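Local atomic coordinates of Alpha/beta hydrolase (PDB entry 6KMO), a protein that is thought to hydrolyse carboxylic esters, acting as a bacterial esterase or lipase of the alpha/beta hydrolase fold. Residues 303-308 / 316-321; 33-38 / 312-317; 118-123 / 323-328. The protein carries 2 engineered substitutions. All coordinates share one frame; numbering follows the deposited sequence.

Contact 1: residues 303-308 / 316-321; sequences NGMIHD and SQEPTV
Met305 and Thr320 meet where the loop after the last strand of an alpha/beta hydrolase sheet folds back on the first turn of the C-terminal helix, their side chains reaching toward each other tip to tip. The methyl of Thr320 does most of the touching: its CG2 lies 3.6 Å from Met305 CG, with the sulfur almost as close. The methionine chain is bent at both chi2 and chi3, and this folding brings its terminal methyl beside the hydroxyl-bearing side of the threonine, CE 3.7 Å from Thr320 CB and 3.8 Å from Thr320 OG1. The same CE rests 3.9 Å from Glu318 OE2, a van der Waals neighbour; the polar partner of that oxygen is the hydroxyl of Thr29. Val321 adds a looser apolar contact, CG2 to Met305 SD at 4.3 Å.

In this fold the loop after the last sheet strand brings the histidine of the catalytic triad to the active site. His307 lies two residues beyond Met305, is hydrogen-bonded to Asp277 and packs on Ser180, consistent with such a triad. Glu318 stands at the N-cap position of helix 319-335; with CG anti to the backbone N (chi1 -180°) and a bend at chi2, its CG and OE2 both come alongside the Met305 methyl.

No direct hydrogen bond crosses between the segments. Instead a water donates to Asn303 O at 2.7 Å and is also hydrogen-bonded to Thr320 OG1 at 2.7 Å. Beyond this bridge stands the second subunit, whose Glu284 takes a hydrogen bond from Asn303 ND2 and whose Thr298 packs on Thr320.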
loop_
_atom_site.group_PDB
_atom_site.type_symbol
_atom_site.label_atom_id
_atom_site.label_comp_id
_atom_site.label_asym_id
_atom_site.label_seq_id
_atom_site.Cartn_x
_atom_site.Cartn_y
_atom_site.Cartn_z
ATOM N N ASN A 303 3.367 -6.496 -3.958
ATOM C CA ASN A 303 3.993 -7.748 -4.351
ATOM C C ASN A 303 3.275 -8.422 -5.523
ATOM O O ASN A 303 2.081 -8.237 -5.763
ATOM C CB ASN A 303 4.089 -8.702 -3.163
ATOM C CG ASN A 303 5.345 -8.522 -2.360
ATOM O OD1 ASN A 303 6.140 -7.603 -2.582
ATOM N ND2 ASN A 303 5.558 -9.424 -1.412
ATOM N N GLY A 304 4.053 -9.181 -6.293
ATOM C CA GLY A 304 3.526 -9.951 -7.385
ATOM C C GLY A 304 3.279 -9.157 -8.644
ATOM O O GLY A 304 2.798 -9.728 -9.632
ATOM N N MET A 305 3.586 -7.863 -8.637
ATOM C CA MET A 305 3.249 -6.968 -9.735
ATOM C C MET A 305 4.457 -6.706 -10.627
ATOM O O MET A 305 5.611 -6.699 -10.181
ATOM C CB MET A 305 2.736 -5.614 -9.207
ATOM C CG MET A 305 1.399 -5.641 -8.495
ATOM S SD MET A 305 -0.026 -6.283 -9.524
ATOM C CE MET A 305 -0.135 -8.015 -8.866
ATOM N N ILE A 306 4.163 -6.458 -11.896
ATOM C CA ILE A 306 5.130 -5.948 -12.840
ATOM C C ILE A 306 5.013 -4.433 -12.959
ATOM O O ILE A 306 4.037 -3.821 -12.528
ATOM C CB ILE A 306 4.957 -6.594 -14.241
ATOM C CG1 ILE A 306 3.529 -6.416 -14.745
ATOM C CG2 ILE A 306 5.378 -8.050 -14.211
ATOM C CD1 ILE A 306 3.355 -6.759 -16.197
ATOM N N HIS A 307 6.016 -3.828 -13.584
ATOM C CA HIS A 307 5.949 -2.433 -13.983
ATOM C C HIS A 307 4.623 -2.125 -14.671
ATOM O O HIS A 307 4.129 -2.896 -15.491
ATOM C CB HIS A 307 7.107 -2.133 -14.942
ATOM C CG HIS A 307 7.202 -0.695 -15.311
ATOM N ND1 HIS A 307 7.620 0.268 -14.426
ATOM C CD2 HIS A 307 6.849 -0.045 -16.448
ATOM C CE1 HIS A 307 7.553 1.456 -15.020
ATOM N NE2 HIS A 307 7.095 1.287 -16.245
ATOM N N ASP A 308 4.052 -0.958 -14.362
ATOM C CA ASP A 308 2.834 -0.485 -15.025
ATOM C C ASP A 308 1.628 -1.372 -14.720
ATOM O O ASP A 308 0.643 -1.373 -15.461
ATOM C CB ASP A 308 3.021 -0.308 -16.540
ATOM C CG ASP A 308 3.374 1.112 -16.932
ATOM O OD1 ASP A 308 3.035 2.091 -16.215
ATOM O OD2 ASP A 308 3.967 1.254 -18.031
ATOM N N SER A 316 -6.545 -4.599 -15.447
ATOM C CA SER A 316 -7.401 -3.698 -14.693
ATOM C C SER A 316 -8.363 -4.412 -13.770
ATOM O O SER A 316 -8.961 -3.754 -12.913
ATOM C CB SER A 316 -8.181 -2.781 -15.648
ATOM O OG SER A 316 -9.156 -3.509 -16.359
ATOM N N GLN A 317 -8.519 -5.723 -13.893
ATOM C CA GLN A 317 -9.320 -6.496 -12.951
ATOM C C GLN A 317 -8.458 -7.318 -12.004
ATOM O O GLN A 317 -8.984 -8.098 -11.200
ATOM C CB GLN A 317 -10.331 -7.371 -13.691
ATOM C CG GLN A 317 -11.507 -6.559 -14.255
ATOM C CD GLN A 317 -12.316 -5.873 -13.165
ATOM O OE1 GLN A 317 -12.681 -6.490 -12.155
ATOM N NE2 GLN A 317 -12.569 -4.588 -13.342
ATOM N N GLU A 318 -7.146 -7.135 -12.043
ATOM C CA GLU A 318 -6.288 -7.815 -11.084
ATOM C C GLU A 318 -6.585 -7.276 -9.686
ATOM O O GLU A 318 -6.640 -6.059 -9.498
ATOM C CB GLU A 318 -4.827 -7.562 -11.452
ATOM C CG GLU A 318 -3.793 -8.219 -10.542
ATOM C CD GLU A 318 -3.730 -9.738 -10.666
ATOM O OE1 GLU A 318 -4.258 -10.288 -11.658
ATOM O OE2 GLU A 318 -3.150 -10.386 -9.768
ATOM N N PRO A 319 -6.797 -8.135 -8.681
ATOM C CA PRO A 319 -7.190 -7.607 -7.370
ATOM C C PRO A 319 -6.242 -6.561 -6.829
ATOM O O PRO A 319 -6.698 -5.523 -6.330
ATOM C CB PRO A 319 -7.243 -8.859 -6.489
ATOM C CG PRO A 319 -7.681 -9.931 -7.476
ATOM C CD PRO A 319 -6.936 -9.601 -8.749
ATOM N N THR A 320 -4.931 -6.797 -6.938
ATOM C CA THR A 320 -3.953 -5.848 -6.419
ATOM C C THR A 320 -4.066 -4.499 -7.109
ATOM O O THR A 320 -3.850 -3.463 -6.477
ATOM C CB THR A 320 -2.544 -6.405 -6.607
ATOM O OG1 THR A 320 -2.368 -7.555 -5.787
ATOM C CG2 THR A 320 -1.456 -5.392 -6.250
ATOM N N VAL A 321 -4.324 -4.489 -8.414
ATOM C CA VAL A 321 -4.443 -3.232 -9.150
ATOM C C VAL A 321 -5.591 -2.407 -8.597
ATOM O O VAL A 321 -5.444 -1.215 -8.301
ATOM C CB VAL A 321 -4.608 -3.504 -10.659
ATOM C CG1 VAL A 321 -5.019 -2.231 -11.404
ATOM C CG2 VAL A 321 -3.315 -4.094 -11.230
HETATM O O HOH W 1 -0.162 -8.011 -4.218
#

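Contact 2: residues 33-38 / 312-317; sequences QAFLNV and LNPLSQ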
loop_
_atom_site.group_PDB
_atom_site.type_symbol
_atom_site.label_atom_id
_atom_site.label_comp_id
_atom_site.label_asym_id
_atom_site.label_seq_id
_atom_site.Cartn_x
_atom_site.Cartn_y
_atom_site.Cartn_z
ATOM N N GLN A 33 1.072 -13.435 -14.215
ATOM C CA GLN A 33 1.737 -14.479 -14.986
ATOM C C GLN A 33 0.958 -14.805 -16.252
ATOM O O GLN A 33 1.558 -14.986 -17.317
ATOM C CB GLN A 33 1.920 -15.725 -14.129
ATOM C CG GLN A 33 2.747 -16.787 -14.837
ATOM C CD GLN A 33 4.176 -16.363 -15.045
ATOM O OE1 GLN A 33 4.903 -16.119 -14.087
ATOM N NE2 GLN A 33 4.584 -16.258 -16.296
ATOM N N ALA A 34 -0.370 -14.851 -16.171
ATOM C CA ALA A 34 -1.176 -15.115 -17.362
ATOM C C ALA A 34 -0.944 -14.039 -18.411
ATOM O O ALA A 34 -0.814 -14.335 -19.610
ATOM C CB ALA A 34 -2.655 -15.200 -16.989
ATOM N N PHE A 35 -0.880 -12.779 -17.984
ATOM C CA PHE A 35 -0.609 -11.685 -18.905
ATOM C C PHE A 35 0.775 -11.825 -19.516
ATOM O O PHE A 35 0.945 -11.676 -20.729
ATOM C CB PHE A 35 -0.738 -10.349 -18.160
ATOM C CG PHE A 35 -0.232 -9.178 -18.939
ATOM C CD1 PHE A 35 -1.008 -8.596 -19.918
ATOM C CD2 PHE A 35 1.035 -8.668 -18.715
ATOM C CE1 PHE A 35 -0.535 -7.520 -20.649
ATOM C CE2 PHE A 35 1.502 -7.600 -19.455
ATOM C CZ PHE A 35 0.711 -7.026 -20.416
ATOM N N LEU A 36 1.786 -12.103 -18.691
ATOM C CA LEU A 36 3.133 -12.274 -19.222
ATOM C C LEU A 36 3.191 -13.419 -20.221
ATOM O O LEU A 36 3.930 -13.345 -21.209
ATOM C CB LEU A 36 4.136 -12.494 -18.094
ATOM C CG LEU A 36 4.394 -11.272 -17.202
ATOM C CD1 LEU A 36 5.300 -11.653 -16.066
ATOM C CD2 LEU A 36 4.989 -10.115 -17.989
ATOM N N ASN A 37 2.446 -14.495 -19.977
ATOM C CA ASN A 37 2.511 -15.626 -20.900
ATOM C C ASN A 37 1.942 -15.246 -22.260
ATOM O O ASN A 37 2.486 -15.648 -23.299
ATOM C CB ASN A 37 1.804 -16.835 -20.299
ATOM C CG ASN A 37 2.570 -17.451 -19.143
ATOM O OD1 ASN A 37 3.745 -17.181 -18.930
ATOM N ND2 ASN A 37 1.894 -18.308 -18.394
ATOM N N VAL A 38 0.876 -14.450 -22.289
ATOM C CA VAL A 38 0.356 -13.950 -23.562
ATOM C C VAL A 38 1.384 -13.042 -24.224
ATOM O O VAL A 38 1.716 -13.190 -25.407
ATOM C CB VAL A 38 -0.986 -13.224 -23.350
ATOM C CG1 VAL A 38 -1.424 -12.509 -24.639
ATOM C CG2 VAL A 38 -2.049 -14.210 -22.881
ATOM N N LEU A 312 -1.752 -0.980 -17.325
ATOM C CA LEU A 312 -2.077 -1.911 -18.404
ATOM C C LEU A 312 -3.517 -2.377 -18.294
ATOM O O LEU A 312 -3.914 -3.013 -17.315
ATOM C CB LEU A 312 -1.108 -3.096 -18.365
ATOM C CG LEU A 312 0.338 -2.716 -18.675
ATOM C CD1 LEU A 312 1.328 -3.829 -18.308
ATOM C CD2 LEU A 312 0.531 -2.297 -20.136
ATOM N N ASN A 313 -4.319 -2.072 -19.311
ATOM C CA ASN A 313 -5.732 -2.389 -19.208
ATOM C C ASN A 313 -6.020 -3.879 -19.104
ATOM O O ASN A 313 -6.991 -4.219 -18.415
ATOM C CB ASN A 313 -6.499 -1.696 -20.336
ATOM C CG ASN A 313 -6.553 -0.202 -20.148
ATOM O OD1 ASN A 313 -6.363 0.302 -19.042
ATOM N ND2 ASN A 313 -6.781 0.524 -21.218
ATOM N N PRO A 314 -5.237 -4.787 -19.691
ATOM C CA PRO A 314 -5.494 -6.220 -19.442
ATOM C C PRO A 314 -5.352 -6.620 -17.983
ATOM O O PRO A 314 -5.830 -7.702 -17.608
ATOM C CB PRO A 314 -4.475 -6.924 -20.340
ATOM C CG PRO A 314 -4.281 -5.939 -21.475
ATOM C CD PRO A 314 -4.285 -4.582 -20.794
ATOM N N LEU A 315 -4.726 -5.786 -17.144
ATOM C CA LEU A 315 -4.591 -6.069 -15.719
ATOM C C LEU A 315 -5.569 -5.280 -14.852
ATOM O O LEU A 315 -5.467 -5.321 -13.621
ATOM C CB LEU A 315 -3.156 -5.800 -15.260
ATOM C CG LEU A 315 -2.104 -6.740 -15.849
ATOM C CD1 LEU A 315 -0.732 -6.293 -15.403
ATOM C CD2 LEU A 315 -2.362 -8.177 -15.431
ATOM N N SER A 316 -6.545 -4.599 -15.447
ATOM C CA SER A 316 -7.401 -3.698 -14.693
ATOM C C SER A 316 -8.363 -4.412 -13.770
ATOM O O SER A 316 -8.961 -3.754 -12.913
ATOM C CB SER A 316 -8.181 -2.781 -15.648
ATOM O OG SER A 316 -9.156 -3.509 -16.359
ATOM N N GLN A 317 -8.519 -5.723 -13.893
ATOM C CA GLN A 317 -9.320 -6.496 -12.951
ATOM C C GLN A 317 -8.458 -7.318 -12.004
ATOM O O GLN A 317 -8.984 -8.098 -11.200
ATOM C CB GLN A 317 -10.331 -7.371 -13.691
ATOM C CG GLN A 317 -11.507 -6.559 -14.255
ATOM C CD GLN A 317 -12.316 -5.873 -13.165
ATOM O OE1 GLN A 317 -12.681 -6.490 -12.155
ATOM N NE2 GLN A 317 -12.569 -4.588 -13.342
#
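Phe35 sends its ring out from helix 30-41 with CG trans to the backbone N (chi1 169°), while Leu312 and Leu315 each hold CG on the side of their own backbone N, with chi1 of -66° in both. These torsions set the phenylalanine side chain against the two leucines of the loop that leads into the C-terminal helix, with Pro314 beside them.

Each group takes a different part of the phenylalanine. Near the root of the side chain, Leu315 CD2 comes within 3.8 Å of Phe35 CB. One flank of the ring meets proline, Pro314 CB lying 3.9 Å from Phe35 CD1. At the far end Leu312 runs across the phenylalanine at about a right angle, and its CD1 touches Phe35 CZ at 3.9 Å and CE2 equally closely.

Pro314 and Leu315 belong to the short 3-10 segment 313-315, and Leu312 stands immediately before it. A backbone bond from Leu315 N to Leu312 O of 2.9 Å closes this tight turn, consistent with the turn holding the three side chains against one partner. On the helix, Gln33 and Asn37 are linked one turn apart by a bond from NE2 to OD1 of 2.9 Å, the donor sitting above the carbonyl plane of Asn37 (44° out of it). Phe228 packs on both Phe35 and Leu312. The contact thus ties helix 30-41 to the loop between strand 305-306 and helix 319-335.

Pro314 lies at the exposed margin and the two leucines are buried. With no hydrogen bond or charge pair crossing between the segments, cohesion here depends on apolar burial and shape, and the chemistry imposes little directional constraint on the ring.

Contact 3: residues 118-123 / 323-328; sequences HERLIR and VALEQA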
loop_
_atom_site.group_PDB
_atom_site.type_symbol
_atom_site.label_atom_id
_atom_site.label_comp_id
_atom_site.label_asym_id
_atom_site.label_seq_id
_atom_site.Cartn_x
_atom_site.Cartn_y
_atom_site.Cartn_z
ATOM N N HIS A 118 -3.780 6.124 -21.268
ATOM C CA HIS A 118 -3.800 6.287 -19.817
ATOM C C HIS A 118 -5.176 6.601 -19.255
ATOM O O HIS A 118 -5.314 6.751 -18.031
ATOM C CB HIS A 118 -2.818 7.393 -19.405
ATOM C CG HIS A 118 -1.386 6.947 -19.458
ATOM N ND1 HIS A 118 -0.769 6.566 -20.630
ATOM C CD2 HIS A 118 -0.465 6.787 -18.479
ATOM C CE1 HIS A 118 0.470 6.192 -20.367
ATOM N NE2 HIS A 118 0.678 6.318 -19.067
ATOM N N GLU A 119 -6.216 6.643 -20.099
ATOM C CA GLU A 119 -7.512 7.144 -19.655
ATOM C C GLU A 119 -8.128 6.294 -18.548
ATOM O O GLU A 119 -8.685 6.830 -17.584
ATOM C CB GLU A 119 -8.475 7.282 -20.841
ATOM C CG GLU A 119 -9.813 7.829 -20.399
ATOM C CD GLU A 119 -10.706 8.253 -21.532
ATOM O OE1 GLU A 119 -10.406 7.892 -22.694
ATOM O OE2 GLU A 119 -11.692 8.972 -21.252
ATOM N N ARG A 120 -8.050 4.968 -18.651
ATOM C CA ARG A 120 -8.674 4.141 -17.627
ATOM C C ARG A 120 -8.018 4.379 -16.267
ATOM O O ARG A 120 -8.705 4.548 -15.247
ATOM C CB ARG A 120 -8.616 2.674 -18.032
ATOM C CG ARG A 120 -9.565 1.794 -17.227
ATOM C CD ARG A 120 -8.860 0.579 -16.669
ATOM N NE ARG A 120 -8.091 0.900 -15.465
ATOM C CZ ARG A 120 -6.790 0.692 -15.295
ATOM N NH1 ARG A 120 -6.003 0.231 -16.253
ATOM N NH2 ARG A 120 -6.276 0.968 -14.111
ATOM N N LEU A 121 -6.684 4.396 -16.247
ATOM C CA LEU A 121 -5.940 4.686 -15.027
ATOM C C LEU A 121 -6.312 6.049 -14.469
ATOM O O LEU A 121 -6.541 6.195 -13.265
ATOM C CB LEU A 121 -4.440 4.620 -15.325
ATOM C CG LEU A 121 -3.480 5.161 -14.264
ATOM C CD1 LEU A 121 -3.650 4.453 -12.915
ATOM C CD2 LEU A 121 -2.031 5.031 -14.751
ATOM N N ILE A 122 -6.350 7.072 -15.326
ATOM C CA ILE A 122 -6.683 8.412 -14.853
ATOM C C ILE A 122 -8.078 8.426 -14.251
ATOM O O ILE A 122 -8.299 8.988 -13.176
ATOM C CB ILE A 122 -6.538 9.440 -15.985
ATOM C CG1 ILE A 122 -5.081 9.543 -16.423
ATOM C CG2 ILE A 122 -7.054 10.789 -15.526
ATOM C CD1 ILE A 122 -4.905 10.196 -17.766
ATOM N N ARG A 123 -9.041 7.829 -14.947
ATOM C CA ARG A 123 -10.399 7.791 -14.417
ATOM C C ARG A 123 -10.453 7.065 -13.079
ATOM O O ARG A 123 -11.175 7.490 -12.165
ATOM C CB ARG A 123 -11.348 7.130 -15.424
ATOM C CG ARG A 123 -11.660 7.979 -16.653
ATOM C CD ARG A 123 -12.552 7.200 -17.593
ATOM N NE ARG A 123 -12.958 7.949 -18.773
ATOM C CZ ARG A 123 -14.206 8.014 -19.242
ATOM N NH1 ARG A 123 -15.210 7.430 -18.606
ATOM N NH2 ARG A 123 -14.436 8.704 -20.350
ATOM N N VAL A 323 -7.048 -2.494 -5.732
ATOM C CA VAL A 323 -6.771 -2.004 -4.390
ATOM C C VAL A 323 -5.697 -0.924 -4.424
ATOM O O VAL A 323 -5.849 0.121 -3.791
ATOM C CB VAL A 323 -6.411 -3.177 -3.458
ATOM C CG1 VAL A 323 -5.839 -2.673 -2.124
ATOM C CG2 VAL A 323 -7.647 -4.039 -3.240
ATOM N N ALA A 324 -4.614 -1.143 -5.173
ATOM C CA ALA A 324 -3.539 -0.156 -5.209
ATOM C C ALA A 324 -4.043 1.208 -5.668
ATOM O O ALA A 324 -3.630 2.251 -5.132
ATOM C CB ALA A 324 -2.415 -0.624 -6.132
ATOM N N LEU A 325 -4.900 1.239 -6.684
ATOM C CA LEU A 325 -5.360 2.519 -7.207
ATOM C C LEU A 325 -6.366 3.164 -6.265
ATOM O O LEU A 325 -6.353 4.387 -6.081
ATOM C CB LEU A 325 -5.908 2.352 -8.622
ATOM C CG LEU A 325 -4.841 1.890 -9.624
ATOM C CD1 LEU A 325 -5.466 1.696 -11.007
ATOM C CD2 LEU A 325 -3.662 2.858 -9.716
ATOM N N GLU A 326 -7.231 2.364 -5.637
ATOM C CA GLU A 326 -8.094 2.898 -4.582
ATOM C C GLU A 326 -7.263 3.527 -3.468
ATOM O O GLU A 326 -7.594 4.604 -2.966
ATOM C CB GLU A 326 -9.011 1.804 -4.014
ATOM C CG GLU A 326 -9.990 2.305 -2.960
ATOM C CD GLU A 326 -11.064 3.217 -3.533
ATOM O OE1 GLU A 326 -11.381 3.104 -4.734
ATOM O OE2 GLU A 326 -11.620 4.035 -2.767
ATOM N N GLN A 327 -6.170 2.868 -3.085
ATOM C CA GLN A 327 -5.332 3.335 -1.988
ATOM C C GLN A 327 -4.554 4.588 -2.361
ATOM O O GLN A 327 -4.362 5.480 -1.518
ATOM C CB GLN A 327 -4.405 2.190 -1.560
ATOM C CG GLN A 327 -5.140 1.043 -0.881
ATOM C CD GLN A 327 -4.233 -0.057 -0.398
ATOM O OE1 GLN A 327 -3.206 -0.352 -1.004
ATOM N NE2 GLN A 327 -4.619 -0.695 0.699
ATOM N N ALA A 328 -4.086 4.679 -3.607
ATOM C CA ALA A 328 -3.476 5.926 -4.060
ATOM C C ALA A 328 -4.485 7.060 -4.019
ATOM O O ALA A 328 -4.170 8.170 -3.570
ATOM C CB ALA A 328 -2.910 5.758 -5.469
#
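Leu325 is the single residue of segment 323-328 that meets helix 115-129 within 118-123: its CD2 meets Leu121, while CD1 touches both Leu121 and Arg120. The tight part is small. Leu325 CD2 lies 3.6 Å from Leu121 CD1, and Leu325 CD1 follows at 3.8 Å from the same methyl, the two leucines crossing at about a right angle. Leu325 CD1 also comes close to Arg120 NH2, at 3.3 Å, approaching the edge of the guanidinium near its plane rather than lying over a face. Leu121 turns CG away from its own N, beside the carbonyl carbon (chi1 168°), which swings its branch round to meet Leu325.

The nearest CA atoms, those of Leu121 and Leu325, are 8.1 Å apart, and within these segments the contact does not extend beyond three side chains. The partly exposed flank of helix 115-129 is polar. There Arg123 grips one oxygen of Glu119 side-on, with NH2 at 2.9 Å and NE at 3.0 Å from OE2, both from the same face of the carboxylate plane. Helix 319-335 turns other residues to the second subunit, whose Gln327 donates to the backbone oxygen of Gln327 in this chain.

Here the helix after strand 99-105 and the C-terminal helix flank the same face of the alpha/beta hydrolase sheet as neighbours, and Leu121 also packs on Phe104 of that strand. Arg120 is buried but well supplied with partners: NH1 donates to Asn313 OD1, while NH2 forms a salt bridge with Asp124 and bonds to Gly310 O. These partners probably compensate its charge and fix the plane of the guanidinium, so that the group can present its edge to a leucine methyl within an otherwise apolar junction.

How the contacts relate
Contacts 1 and 3 are buried and both draw on helix 319-335, one at its first turn and the other further along; both also lie within reach of the second subunit. Contact 2, farther from the centre of the chain, is only partly buried and involves no other chain. It shares Ser316 and Gln317 with contact 1, and Ile306 CD1 packs 3.8 Å from Phe35 CE2 where the two meet. The loop of contact 2 also reaches contact 3, Ser316 CB lying 3.6 Å from Arg120 CD. Chemistry differs accordingly: a water bridge supplements contact 1, contact 2 is wholly apolar, and contact 3 sets leucine beside a buried arginine whose charge is probably balanced by Asp124.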